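Local atomic coordinates of protein PTHB1 (Homo sapiens, PDB entry 4YD8), a protein that supplies a seven-bladed beta-propeller to the BBSome, a coat complex thought to sort specific membrane proteins to the primary cilium. Residues Ala261-Val266 against Phe272-Asp277; Thr199-Ser202 against Val206-Tyr209; Asn306-Asn311 against Leu316-Asp321; Val167-Ser172 against Tyr209-Leu214. One frame throughout, in Å; residues are numbered along the deposited sequence.

Contact 1: Ala261-Val266 against Phe272-Asp277; sequences ASSVFV and FFCLKD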
loop_
_atom_site.group_PDB
_atom_site.type_symbol
_atom_site.label_atom_id
_atom_site.label_comp_id
_atom_site.label_asym_id
_atom_site.label_seq_id
_atom_site.Cartn_x
_atom_site.Cartn_y
_atom_site.Cartn_z
ATOM N N ALA A 261 -0.487 -19.741 -5.507
ATOM C CA ALA A 261 -0.224 -20.039 -4.098
ATOM C C ALA A 261 0.141 -18.778 -3.318
ATOM O O ALA A 261 1.110 -18.089 -3.645
ATOM C CB ALA A 261 0.880 -21.076 -3.970
ATOM N N SER A 262 -0.634 -18.502 -2.273
ATOM C CA SER A 262 -0.554 -17.244 -1.533
ATOM C C SER A 262 0.698 -17.136 -0.644
ATOM O O SER A 262 1.197 -18.141 -0.121
ATOM C CB SER A 262 -1.823 -17.075 -0.687
ATOM O OG SER A 262 -1.998 -15.736 -0.260
ATOM N N SER A 263 1.207 -15.915 -0.483
ATOM C CA SER A 263 2.388 -15.692 0.343
ATOM C C SER A 263 2.259 -14.452 1.219
ATOM O O SER A 263 1.780 -13.399 0.785
ATOM C CB SER A 263 3.643 -15.556 -0.521
ATOM O OG SER A 263 4.036 -16.791 -1.088
ATOM N N VAL A 264 2.715 -14.591 2.454
ATOM C CA VAL A 264 2.778 -13.486 3.393
ATOM C C VAL A 264 4.186 -12.914 3.413
ATOM O O VAL A 264 5.106 -13.572 3.881
ATOM C CB VAL A 264 2.412 -13.939 4.819
ATOM C CG1 VAL A 264 2.510 -12.772 5.773
ATOM C CG2 VAL A 264 1.016 -14.558 4.833
ATOM N N PHE A 265 4.384 -11.711 2.892
ATOM C CA PHE A 265 5.738 -11.156 2.935
ATOM C C PHE A 265 5.867 -10.204 4.102
ATOM O O PHE A 265 4.974 -9.381 4.333
ATOM C CB PHE A 265 6.081 -10.457 1.626
ATOM C CG PHE A 265 6.331 -11.407 0.504
ATOM C CD1 PHE A 265 5.277 -11.945 -0.213
ATOM C CD2 PHE A 265 7.619 -11.787 0.189
ATOM C CE1 PHE A 265 5.521 -12.836 -1.253
ATOM C CE2 PHE A 265 7.858 -12.660 -0.849
ATOM C CZ PHE A 265 6.810 -13.192 -1.549
ATOM N N VAL A 266 6.967 -10.337 4.847
ATOM C CA VAL A 266 7.247 -9.449 5.963
ATOM C C VAL A 266 8.589 -8.757 5.769
ATOM O O VAL A 266 9.621 -9.402 5.541
ATOM C CB VAL A 266 7.242 -10.197 7.312
ATOM C CG1 VAL A 266 7.470 -9.200 8.457
ATOM C CG2 VAL A 266 5.903 -10.917 7.489
ATOM N N PHE A 272 14.152 -10.152 5.466
ATOM C CA PHE A 272 12.977 -10.164 4.633
ATOM C C PHE A 272 12.461 -11.608 4.648
ATOM O O PHE A 272 13.240 -12.556 4.466
ATOM C CB PHE A 272 13.396 -9.620 3.250
ATOM C CG PHE A 272 12.582 -10.082 2.092
ATOM C CD1 PHE A 272 11.244 -9.768 1.992
ATOM C CD2 PHE A 272 13.200 -10.712 1.022
ATOM C CE1 PHE A 272 10.510 -10.154 0.877
ATOM C CE2 PHE A 272 12.485 -11.090 -0.090
ATOM C CZ PHE A 272 11.136 -10.815 -0.166
ATOM N N PHE A 273 11.169 -11.775 4.911
ATOM C CA PHE A 273 10.562 -13.097 5.049
ATOM C C PHE A 273 9.458 -13.350 4.024
ATOM O O PHE A 273 8.644 -12.471 3.738
ATOM C CB PHE A 273 9.935 -13.277 6.444
ATOM C CG PHE A 273 10.882 -13.061 7.594
ATOM C CD1 PHE A 273 11.181 -11.781 8.043
ATOM C CD2 PHE A 273 11.423 -14.151 8.279
ATOM C CE1 PHE A 273 12.048 -11.582 9.150
ATOM C CE2 PHE A 273 12.267 -13.967 9.383
ATOM C CZ PHE A 273 12.594 -12.685 9.805
ATOM N N CYS A 274 9.398 -14.575 3.517
ATOM C CA CYS A 274 8.242 -15.040 2.769
ATOM C C CYS A 274 7.626 -16.209 3.524
ATOM O O CYS A 274 8.265 -17.249 3.672
ATOM C CB CYS A 274 8.639 -15.459 1.348
ATOM S SG CYS A 274 7.266 -16.196 0.430
ATOM N N LEU A 275 6.398 -16.033 4.027
ATOM C CA LEU A 275 5.714 -17.080 4.794
ATOM C C LEU A 275 4.650 -17.794 3.981
ATOM O O LEU A 275 3.995 -17.182 3.121
ATOM C CB LEU A 275 5.053 -16.485 6.045
ATOM C CG LEU A 275 5.892 -15.524 6.880
ATOM C CD1 LEU A 275 5.102 -15.119 8.136
ATOM C CD2 LEU A 275 7.241 -16.136 7.265
ATOM N N LYS A 276 4.482 -19.088 4.247
ATOM C CA LYS A 276 3.304 -19.818 3.770
ATOM C C LYS A 276 2.091 -19.292 4.515
ATOM O O LYS A 276 2.244 -18.695 5.582
ATOM C CB LYS A 276 3.447 -21.327 3.991
ATOM C CG LYS A 276 4.460 -21.984 3.070
ATOM C CD LYS A 276 4.813 -23.389 3.527
ATOM C CE LYS A 276 3.575 -24.242 3.728
ATOM N NZ LYS A 276 2.653 -24.173 2.560
ATOM N N ASP A 277 0.904 -19.512 3.942
ATOM C CA ASP A 277 -0.370 -19.086 4.530
ATOM C C ASP A 277 -0.562 -19.577 5.950
ATOM O O ASP A 277 -1.253 -18.938 6.738
ATOM C CB ASP A 277 -1.550 -19.591 3.689
ATOM C CG ASP A 277 -1.663 -18.880 2.371
ATOM O OD1 ASP A 277 -0.679 -18.224 1.968
ATOM O OD2 ASP A 277 -2.729 -18.981 1.738
HETATM O O HOH W 1 1.099 -20.214 1.182
#
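The sulfur of C274 lies over one face of the F265 ring, 4.1 Å from C274 SG to the ring centroid and 29° off the ring normal, a cysteine sulfur-aromatic contact. With SG anti to the backbone N (chi1 174°), C274 turns its sulfur toward the far end of the ring, where F265 CZ is 3.6 Å away. F272 meets the same ring differently: its CE1 comes 3.4 Å from F265 CD2, near the plane of the F265 ring, and with the two planes 17° apart the rings touch rim to rim, neither covering the other. Side chains on the opposite face of the hairpin pair directly across the strands. V264 CB is 3.9 Å from L275 CB, V266 CB faces F273 CB, and V266 O lies in the plane of the F273 ring at its edge. Backbone hydrogen bonds run both ways in the V264-L275 and V266-F273 pairs; that from L275 N to V264 O is 2.8 Å long. These are the middle strands of a four-stranded propeller blade, flanked by strands 249-255 and 281-286, while F265 and F272 reach F294 on strand 291-298 of the following blade.

Contact 2: Thr199-Ser202 against Val206-Tyr209; sequences TVSS and VESY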
loop_
_atom_site.group_PDB
_atom_site.type_symbol
_atom_site.label_atom_id
_atom_site.label_comp_id
_atom_site.label_asym_id
_atom_site.label_seq_id
_atom_site.Cartn_x
_atom_site.Cartn_y
_atom_site.Cartn_z
ATOM N N THR A 199 -0.756 -9.300 11.544
ATOM C CA THR A 199 -0.027 -8.163 12.055
ATOM C C THR A 199 1.279 -8.649 12.672
ATOM O O THR A 199 1.550 -9.851 12.683
ATOM C CB THR A 199 -0.862 -7.362 13.079
ATOM O OG1 THR A 199 -0.189 -6.135 13.389
ATOM C CG2 THR A 199 -1.093 -8.176 14.374
ATOM N N VAL A 200 2.117 -7.716 13.114
ATOM C CA VAL A 200 3.312 -8.080 13.875
ATOM C C VAL A 200 3.349 -7.266 15.162
ATOM O O VAL A 200 3.247 -6.041 15.128
ATOM C CB VAL A 200 4.606 -7.840 13.104
ATOM C CG1 VAL A 200 5.778 -8.530 13.820
ATOM C CG2 VAL A 200 4.476 -8.332 11.641
ATOM N N SER A 201 3.514 -7.947 16.288
ATOM C CA SER A 201 3.436 -7.291 17.590
ATOM C C SER A 201 4.779 -6.724 18.023
ATOM O O SER A 201 5.811 -7.001 17.413
ATOM C CB SER A 201 2.942 -8.269 18.659
ATOM O OG SER A 201 3.911 -9.282 18.865
ATOM N N SER A 202 4.772 -5.966 19.116
ATOM C CA SER A 202 6.009 -5.396 19.636
ATOM C C SER A 202 6.969 -6.445 20.176
ATOM O O SER A 202 8.175 -6.209 20.229
ATOM C CB SER A 202 5.703 -4.368 20.728
ATOM O OG SER A 202 5.018 -3.264 20.175
ATOM N N VAL A 206 4.798 -12.409 14.410
ATOM C CA VAL A 206 3.812 -12.343 13.346
ATOM C C VAL A 206 2.580 -13.112 13.813
ATOM O O VAL A 206 2.694 -14.246 14.243
ATOM C CB VAL A 206 4.328 -12.942 12.023
ATOM C CG1 VAL A 206 3.263 -12.815 10.935
ATOM C CG2 VAL A 206 5.596 -12.224 11.570
ATOM N N GLU A 207 1.410 -12.491 13.734
ATOM C CA GLU A 207 0.184 -13.099 14.238
ATOM C C GLU A 207 -0.907 -13.110 13.185
ATOM O O GLU A 207 -1.067 -12.141 12.446
ATOM C CB GLU A 207 -0.308 -12.344 15.472
ATOM C CG GLU A 207 0.739 -12.212 16.547
ATOM C CD GLU A 207 0.228 -11.503 17.773
ATOM O OE1 GLU A 207 -0.755 -10.740 17.655
ATOM O OE2 GLU A 207 0.803 -11.718 18.868
ATOM N N SER A 208 -1.652 -14.208 13.122
ATOM C CA SER A 208 -2.746 -14.332 12.173
ATOM C C SER A 208 -4.038 -14.600 12.939
ATOM O O SER A 208 -4.106 -15.532 13.734
ATOM C CB SER A 208 -2.482 -15.458 11.174
ATOM O OG SER A 208 -3.543 -15.599 10.241
ATOM N N TYR A 209 -5.052 -13.779 12.685
ATOM C CA TYR A 209 -6.356 -13.917 13.327
ATOM C C TYR A 209 -7.448 -14.188 12.299
ATOM O O TYR A 209 -7.638 -13.396 11.385
ATOM C CB TYR A 209 -6.719 -12.645 14.097
ATOM C CG TYR A 209 -5.784 -12.322 15.228
ATOM C CD1 TYR A 209 -4.662 -11.532 15.020
ATOM C CD2 TYR A 209 -6.020 -12.813 16.512
ATOM C CE1 TYR A 209 -3.792 -11.232 16.054
ATOM C CE2 TYR A 209 -5.149 -12.519 17.560
ATOM C CZ TYR A 209 -4.033 -11.726 17.317
ATOM O OH TYR A 209 -3.154 -11.413 18.332
HETATM O O HOH W 2 2.084 -10.423 20.729
#
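In the beta hairpin of strands 196-200 and 205-210, T199 and E207 form an antiparallel hydrogen-bonded pair: E207 N reaches T199 O at 2.8 Å and T199 N reaches E207 O at 3.0 Å. Their side chains run side by side in the same direction, T199 CG2 opposite E207 OE1 and also at the edge of the Y209 ring; T199 OG1 is taken up by P187 O. The extended chain of E207 brings its carboxylate to two partners. Y209 OH donates to E207 OE1 at 2.6 Å, coming from well above the carboxylate plane (55° out of it), whereas a water 2.6 Å from E207 OE2 and 2.8 Å from S201 OG lies between those two atoms. A leucine in place of E207 would probably leave the Y209 hydroxyl without this acceptor and the water without its carboxylate partner. The hairpin is the middle of a four-stranded propeller blade, and its other face, carrying V200 and V206, looks to the next blade, where V200 packs on A249 and I252. These two valines form a non-hydrogen-bonded pair, their side chains slanted across one another, with V200 CG2 4.1 Å from V206 CG2. In both, CG1 stands anti to the backbone N (chi1 -167° in V200, -179° in V206), which leaves CG2 beside that N, where the two methyls meet; V206 also packs on W241 and I245.

Contact 3: Asn306-Asn311 against Leu316-Asp321; sequences NTLIGN and LHIYQD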
loop_
_atom_site.group_PDB
_atom_site.type_symbol
_atom_site.label_atom_id
_atom_site.label_comp_id
_atom_site.label_asym_id
_atom_site.label_seq_id
_atom_site.Cartn_x
_atom_site.Cartn_y
_atom_site.Cartn_z
ATOM N N ASN A 306 9.188 -11.647 -7.491
ATOM C CA ASN A 306 10.085 -10.487 -7.517
ATOM C C ASN A 306 9.647 -9.435 -6.503
ATOM O O ASN A 306 8.462 -9.101 -6.408
ATOM C CB ASN A 306 10.149 -9.853 -8.926
ATOM C CG ASN A 306 11.107 -10.575 -9.872
ATOM O OD1 ASN A 306 11.375 -11.769 -9.734
ATOM N ND2 ASN A 306 11.596 -9.845 -10.878
ATOM N N THR A 307 10.609 -8.902 -5.754
ATOM C CA THR A 307 10.332 -7.952 -4.685
ATOM C C THR A 307 11.226 -6.722 -4.785
ATOM O O THR A 307 12.456 -6.837 -4.882
ATOM C CB THR A 307 10.537 -8.607 -3.303
ATOM O OG1 THR A 307 9.669 -9.745 -3.189
ATOM C CG2 THR A 307 10.219 -7.606 -2.184
ATOM N N LEU A 308 10.605 -5.546 -4.763
ATOM C CA LEU A 308 11.344 -4.292 -4.681
ATOM C C LEU A 308 11.646 -3.990 -3.227
ATOM O O LEU A 308 10.770 -4.122 -2.397
ATOM C CB LEU A 308 10.539 -3.136 -5.284
ATOM C CG LEU A 308 10.561 -3.016 -6.802
ATOM C CD1 LEU A 308 9.290 -2.299 -7.225
ATOM C CD2 LEU A 308 11.781 -2.221 -7.208
ATOM N N ILE A 309 12.873 -3.582 -2.927
ATOM C CA ILE A 309 13.204 -3.132 -1.571
ATOM C C ILE A 309 13.988 -1.826 -1.650
ATOM O O ILE A 309 15.051 -1.767 -2.282
ATOM C CB ILE A 309 14.021 -4.191 -0.795
ATOM C CG1 ILE A 309 13.254 -5.530 -0.747
ATOM C CG2 ILE A 309 14.347 -3.672 0.626
ATOM C CD1 ILE A 309 13.926 -6.650 0.098
ATOM N N GLY A 310 13.431 -0.777 -1.048
ATOM C CA GLY A 310 14.071 0.524 -1.004
ATOM C C GLY A 310 14.818 0.625 0.313
ATOM O O GLY A 310 14.424 -0.010 1.294
ATOM N N ASN A 311 15.893 1.404 0.343
ATOM C CA ASN A 311 16.735 1.469 1.536
ATOM C C ASN A 311 17.096 2.883 1.955
ATOM O O ASN A 311 16.844 3.839 1.226
ATOM C CB ASN A 311 18.012 0.676 1.314
ATOM C CG ASN A 311 17.737 -0.738 0.893
ATOM O OD1 ASN A 311 17.497 -1.604 1.728
ATOM N ND2 ASN A 311 17.757 -0.984 -0.414
ATOM N N LEU A 316 17.576 1.251 -4.577
ATOM C CA LEU A 316 16.370 0.474 -4.773
ATOM C C LEU A 316 16.778 -0.866 -5.391
ATOM O O LEU A 316 17.435 -0.889 -6.431
ATOM C CB LEU A 316 15.387 1.228 -5.668
ATOM C CG LEU A 316 14.038 0.568 -5.950
ATOM C CD1 LEU A 316 13.221 0.426 -4.654
ATOM C CD2 LEU A 316 13.263 1.378 -6.993
ATOM N N HIS A 317 16.395 -1.970 -4.749
ATOM C CA HIS A 317 16.818 -3.307 -5.169
ATOM C C HIS A 317 15.652 -4.153 -5.634
ATOM O O HIS A 317 14.550 -4.007 -5.132
ATOM C CB HIS A 317 17.519 -4.045 -4.028
ATOM C CG HIS A 317 18.790 -3.399 -3.584
ATOM N ND1 HIS A 317 18.972 -2.924 -2.303
ATOM C CD2 HIS A 317 19.936 -3.134 -4.250
ATOM C CE1 HIS A 317 20.180 -2.406 -2.196
ATOM N NE2 HIS A 317 20.787 -2.521 -3.365
ATOM N N ILE A 318 15.905 -5.036 -6.592
ATOM C CA ILE A 318 14.932 -6.051 -6.964
ATOM C C ILE A 318 15.508 -7.425 -6.721
ATOM O O ILE A 318 16.563 -7.745 -7.237
ATOM C CB ILE A 318 14.521 -5.966 -8.439
ATOM C CG1 ILE A 318 13.645 -4.749 -8.676
ATOM C CG2 ILE A 318 13.740 -7.213 -8.834
ATOM C CD1 ILE A 318 13.282 -4.561 -10.166
ATOM N N TYR A 319 14.808 -8.209 -5.907
ATOM C CA TYR A 319 15.147 -9.603 -5.642
ATOM C C TYR A 319 14.179 -10.540 -6.346
ATOM O O TYR A 319 12.979 -10.302 -6.351
ATOM C CB TYR A 319 15.106 -9.877 -4.123
ATOM C CG TYR A 319 16.126 -9.070 -3.385
ATOM C CD1 TYR A 319 15.829 -7.790 -2.922
ATOM C CD2 TYR A 319 17.401 -9.571 -3.169
ATOM C CE1 TYR A 319 16.781 -7.041 -2.250
ATOM C CE2 TYR A 319 18.355 -8.829 -2.503
ATOM C CZ TYR A 319 18.037 -7.569 -2.042
ATOM O OH TYR A 319 18.987 -6.831 -1.381
ATOM N N GLN A 320 14.712 -11.592 -6.953
ATOM C CA GLN A 320 13.903 -12.741 -7.317
ATOM C C GLN A 320 14.131 -13.781 -6.235
ATOM O O GLN A 320 15.239 -14.307 -6.110
ATOM C CB GLN A 320 14.282 -13.295 -8.694
ATOM C CG GLN A 320 13.373 -14.446 -9.134
ATOM C CD GLN A 320 13.663 -14.916 -10.557
ATOM O OE1 GLN A 320 14.722 -14.636 -11.108
ATOM N NE2 GLN A 320 12.716 -15.622 -11.152
ATOM N N ASP A 321 13.087 -14.059 -5.459
ATOM C CA ASP A 321 13.190 -14.840 -4.222
ATOM C C ASP A 321 14.209 -14.132 -3.324
ATOM O O ASP A 321 13.940 -13.011 -2.902
ATOM C CB ASP A 321 13.546 -16.307 -4.522
ATOM C CG ASP A 321 12.444 -17.021 -5.300
ATOM O OD1 ASP A 321 11.275 -16.567 -5.216
ATOM O OD2 ASP A 321 12.741 -18.025 -5.992
HETATM O O HOH W 3 11.418 -11.814 -3.545
#
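L308 and I318 run alongside one another, and L308 CD2 is pressed to 3.5 Å from I318 CG1, closer than two carbons normally sit. L308 CG and I318 CG1 stand anti to their carbonyl carbons (chi1 -80° and -72°), which makes both chains lean the same way. L308 CD2 is also 3.8 Å from L316 CG, so one branch is held between two neighbours of the facing strand. I318 also packs on Y297 and W326, and L308 on Y297, V337 and V339. With an alanine at I318, L308 CD2 would lose its CG1 neighbour, and a gap would probably open beside Y297 and W326. On the opposite face I309 crosses Y319 at about a right angle, its CD1 3.7 Å from Y319 CE1. Against this tight core, the ends are looser and more polar, with Q320 and H317 partly exposed to solvent. N306 OD1 touches Q320 CG at 3.4 Å with the two amide planes 72° apart; Q320 sends its own amide to T304 OG1, and a water joins T307 OG1 to D321 O. At the other end H317 ND1 is 3.0 Å from N311 ND2, an amide already hydrogen-bonded to M315 O. Between these ends four backbone hydrogen bonds tie T307 to Y319 and I309 to H317. Such a hairpin, lined by strands 291-298 and 323-329, is the centre of a four-stranded beta-propeller blade.

Contact 4: Val167-Ser172 against Tyr209-Leu214; sequences VFEQES and YKYQVL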
loop_
_atom_site.group_PDB
_atom_site.type_symbol
_atom_site.label_atom_id
_atom_site.label_comp_id
_atom_site.label_asym_id
_atom_site.label_seq_id
_atom_site.Cartn_x
_atom_site.Cartn_y
_atom_site.Cartn_z
ATOM N N VAL A 167 -13.941 -3.008 12.404
ATOM C CA VAL A 167 -14.371 -3.515 11.112
ATOM C C VAL A 167 -15.600 -2.764 10.645
ATOM O O VAL A 167 -16.575 -2.612 11.390
ATOM C CB VAL A 167 -14.666 -5.029 11.173
ATOM C CG1 VAL A 167 -15.249 -5.514 9.859
ATOM C CG2 VAL A 167 -13.400 -5.806 11.529
ATOM N N PHE A 168 -15.532 -2.283 9.408
ATOM C CA PHE A 168 -16.616 -1.541 8.785
ATOM C C PHE A 168 -17.113 -2.272 7.550
ATOM O O PHE A 168 -16.335 -2.587 6.652
ATOM C CB PHE A 168 -16.153 -0.130 8.405
ATOM C CG PHE A 168 -15.787 0.721 9.592
ATOM C CD1 PHE A 168 -14.517 0.651 10.149
ATOM C CD2 PHE A 168 -16.723 1.567 10.161
ATOM C CE1 PHE A 168 -14.191 1.418 11.259
ATOM C CE2 PHE A 168 -16.401 2.351 11.264
ATOM C CZ PHE A 168 -15.129 2.273 11.811
ATOM N N GLU A 169 -18.412 -2.551 7.523
ATOM C CA GLU A 169 -19.031 -3.184 6.376
ATOM C C GLU A 169 -19.556 -2.073 5.472
ATOM O O GLU A 169 -20.735 -1.723 5.520
ATOM C CB GLU A 169 -20.144 -4.142 6.822
ATOM C CG GLU A 169 -19.627 -5.323 7.639
ATOM C CD GLU A 169 -20.733 -6.258 8.110
ATOM O OE1 GLU A 169 -21.920 -5.875 8.043
ATOM O OE2 GLU A 169 -20.411 -7.383 8.547
ATOM N N GLN A 170 -18.644 -1.501 4.689
ATOM C CA GLN A 170 -18.936 -0.367 3.820
ATOM C C GLN A 170 -19.609 0.748 4.633
ATOM O O GLN A 170 -18.985 1.281 5.549
ATOM C CB GLN A 170 -19.763 -0.841 2.614
ATOM C CG GLN A 170 -18.970 -1.928 1.834
ATOM C CD GLN A 170 -19.667 -2.464 0.594
ATOM O OE1 GLN A 170 -20.814 -2.905 0.650
ATOM N NE2 GLN A 170 -18.951 -2.460 -0.537
ATOM N N GLU A 171 -20.863 1.095 4.323
ATOM C CA GLU A 171 -21.533 2.216 4.990
ATOM C C GLU A 171 -21.836 1.992 6.475
ATOM O O GLU A 171 -22.265 2.920 7.154
ATOM C CB GLU A 171 -22.869 2.555 4.296
ATOM C CG GLU A 171 -22.733 3.108 2.866
ATOM C CD GLU A 171 -22.560 2.009 1.819
ATOM O OE1 GLU A 171 -22.757 0.828 2.169
ATOM O OE2 GLU A 171 -22.233 2.328 0.653
ATOM N N SER A 172 -21.662 0.779 6.987
ATOM C CA SER A 172 -22.021 0.563 8.391
ATOM C C SER A 172 -20.912 -0.063 9.231
ATOM O O SER A 172 -20.135 -0.893 8.761
ATOM C CB SER A 172 -23.299 -0.284 8.494
ATOM O OG SER A 172 -23.208 -1.470 7.728
ATOM N N TYR A 209 -5.052 -13.779 12.685
ATOM C CA TYR A 209 -6.356 -13.917 13.327
ATOM C C TYR A 209 -7.448 -14.188 12.299
ATOM O O TYR A 209 -7.638 -13.396 11.385
ATOM C CB TYR A 209 -6.719 -12.645 14.097
ATOM C CG TYR A 209 -5.784 -12.322 15.228
ATOM C CD1 TYR A 209 -4.662 -11.532 15.020
ATOM C CD2 TYR A 209 -6.020 -12.813 16.512
ATOM C CE1 TYR A 209 -3.792 -11.232 16.054
ATOM C CE2 TYR A 209 -5.149 -12.519 17.560
ATOM C CZ TYR A 209 -4.033 -11.726 17.317
ATOM O OH TYR A 209 -3.154 -11.413 18.332
ATOM N N LYS A 210 -8.175 -15.288 12.461
ATOM C CA LYS A 210 -9.294 -15.604 11.580
ATOM C C LYS A 210 -10.407 -14.576 11.716
ATOM O O LYS A 210 -10.787 -14.206 12.835
ATOM C CB LYS A 210 -9.845 -17.000 11.878
ATOM C CG LYS A 210 -8.862 -18.130 11.626
ATOM C CD LYS A 210 -9.506 -19.253 10.819
ATOM C CE LYS A 210 -9.349 -19.035 9.309
ATOM N NZ LYS A 210 -10.185 -17.928 8.734
ATOM N N TYR A 211 -10.932 -14.113 10.581
ATOM C CA TYR A 211 -12.013 -13.133 10.595
ATOM C C TYR A 211 -13.230 -13.588 11.406
ATOM O O TYR A 211 -13.786 -12.813 12.193
ATOM C CB TYR A 211 -12.472 -12.806 9.174
ATOM C CG TYR A 211 -13.615 -11.819 9.162
ATOM C CD1 TYR A 211 -13.396 -10.483 9.466
ATOM C CD2 TYR A 211 -14.906 -12.219 8.858
ATOM C CE1 TYR A 211 -14.420 -9.572 9.463
ATOM C CE2 TYR A 211 -15.948 -11.304 8.850
ATOM C CZ TYR A 211 -15.692 -9.979 9.153
ATOM O OH TYR A 211 -16.707 -9.056 9.155
ATOM N N GLN A 212 -13.654 -14.833 11.214
ATOM C CA GLN A 212 -14.854 -15.305 11.905
ATOM C C GLN A 212 -14.617 -15.448 13.404
ATOM O O GLN A 212 -15.523 -15.206 14.198
ATOM C CB GLN A 212 -15.347 -16.628 11.317
ATOM C CG GLN A 212 -15.805 -16.522 9.854
ATOM C CD GLN A 212 -17.018 -15.611 9.650
ATOM O OE1 GLN A 212 -17.732 -15.269 10.598
ATOM N NE2 GLN A 212 -17.254 -15.220 8.402
ATOM N N VAL A 213 -13.398 -15.815 13.790
ATOM C CA VAL A 213 -13.042 -15.867 15.201
ATOM C C VAL A 213 -13.122 -14.464 15.795
ATOM O O VAL A 213 -13.660 -14.273 16.880
ATOM C CB VAL A 213 -11.635 -16.461 15.415
ATOM C CG1 VAL A 213 -11.141 -16.189 16.830
ATOM C CG2 VAL A 213 -11.653 -17.945 15.128
ATOM N N LEU A 214 -12.606 -13.479 15.070
ATOM C CA LEU A 214 -12.762 -12.079 15.462
ATOM C C LEU A 214 -14.225 -11.687 15.578
ATOM O O LEU A 214 -14.648 -11.134 16.590
ATOM C CB LEU A 214 -12.069 -11.158 14.453
ATOM C CG LEU A 214 -10.627 -10.832 14.815
ATOM C CD1 LEU A 214 -9.865 -10.427 13.585
ATOM C CD2 LEU A 214 -10.607 -9.711 15.826
#
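Y211 sets the hydroxyl end of its ring against V167, whose CG1 approaches the ring edge near its plane, 3.9 Å from Y211 OH and 4.2 Å from Y211 CE1. The touch bridges two neighbouring blades of the beta-propeller: V167 belongs to strand 164-169 of one, and Y211 opens the short helix 211-216 that follows strand 205-210 of the next. Turning CG anti to the backbone N (chi1 179°) carries the phenol from the helix across to the facing blade. There Y211 also meets the F147 ring, with planes at about 40°, and its side chain stands about 9 Å from G145, a residue critical for protein stability. V167, for its part, packs on A174 and F175 of the adjoining strand. In one of its two conformers E169 brings OE2 to 4.1 Å from Y211 OH, a loose and doubtful approach. K210 takes the N-cap position, and the first helical turn closes with L214 N bonded to K210 O at 3.0 Å. Past V167 the chain reverses in a type II' beta turn, in which S172 N meets E169 O at 3.0 Å.

Contacts 1, 2 and 3 each join the two middle strands of a propeller blade through paired backbone hydrogen bonds and are largely buried. Contact 4 crosses between blades, is smaller, buried at V167 and Y211 but partly exposed at E169, and rests on a methyl against a tyrosine edge. Contacts 2 and 4 share Y209 and strand 205-210, which runs straight into the helix used by contact 4. Contact 1 touches both neighbouring hairpins: L275 CD1 packs on V206 CG1 of contact 2, and F272 on T307 and I309 of contact 3. The chemistry differs too: sulfur and aromatic rings in contact 1, a carboxylate network in contact 2, branched aliphatics with polar ends in contact 3.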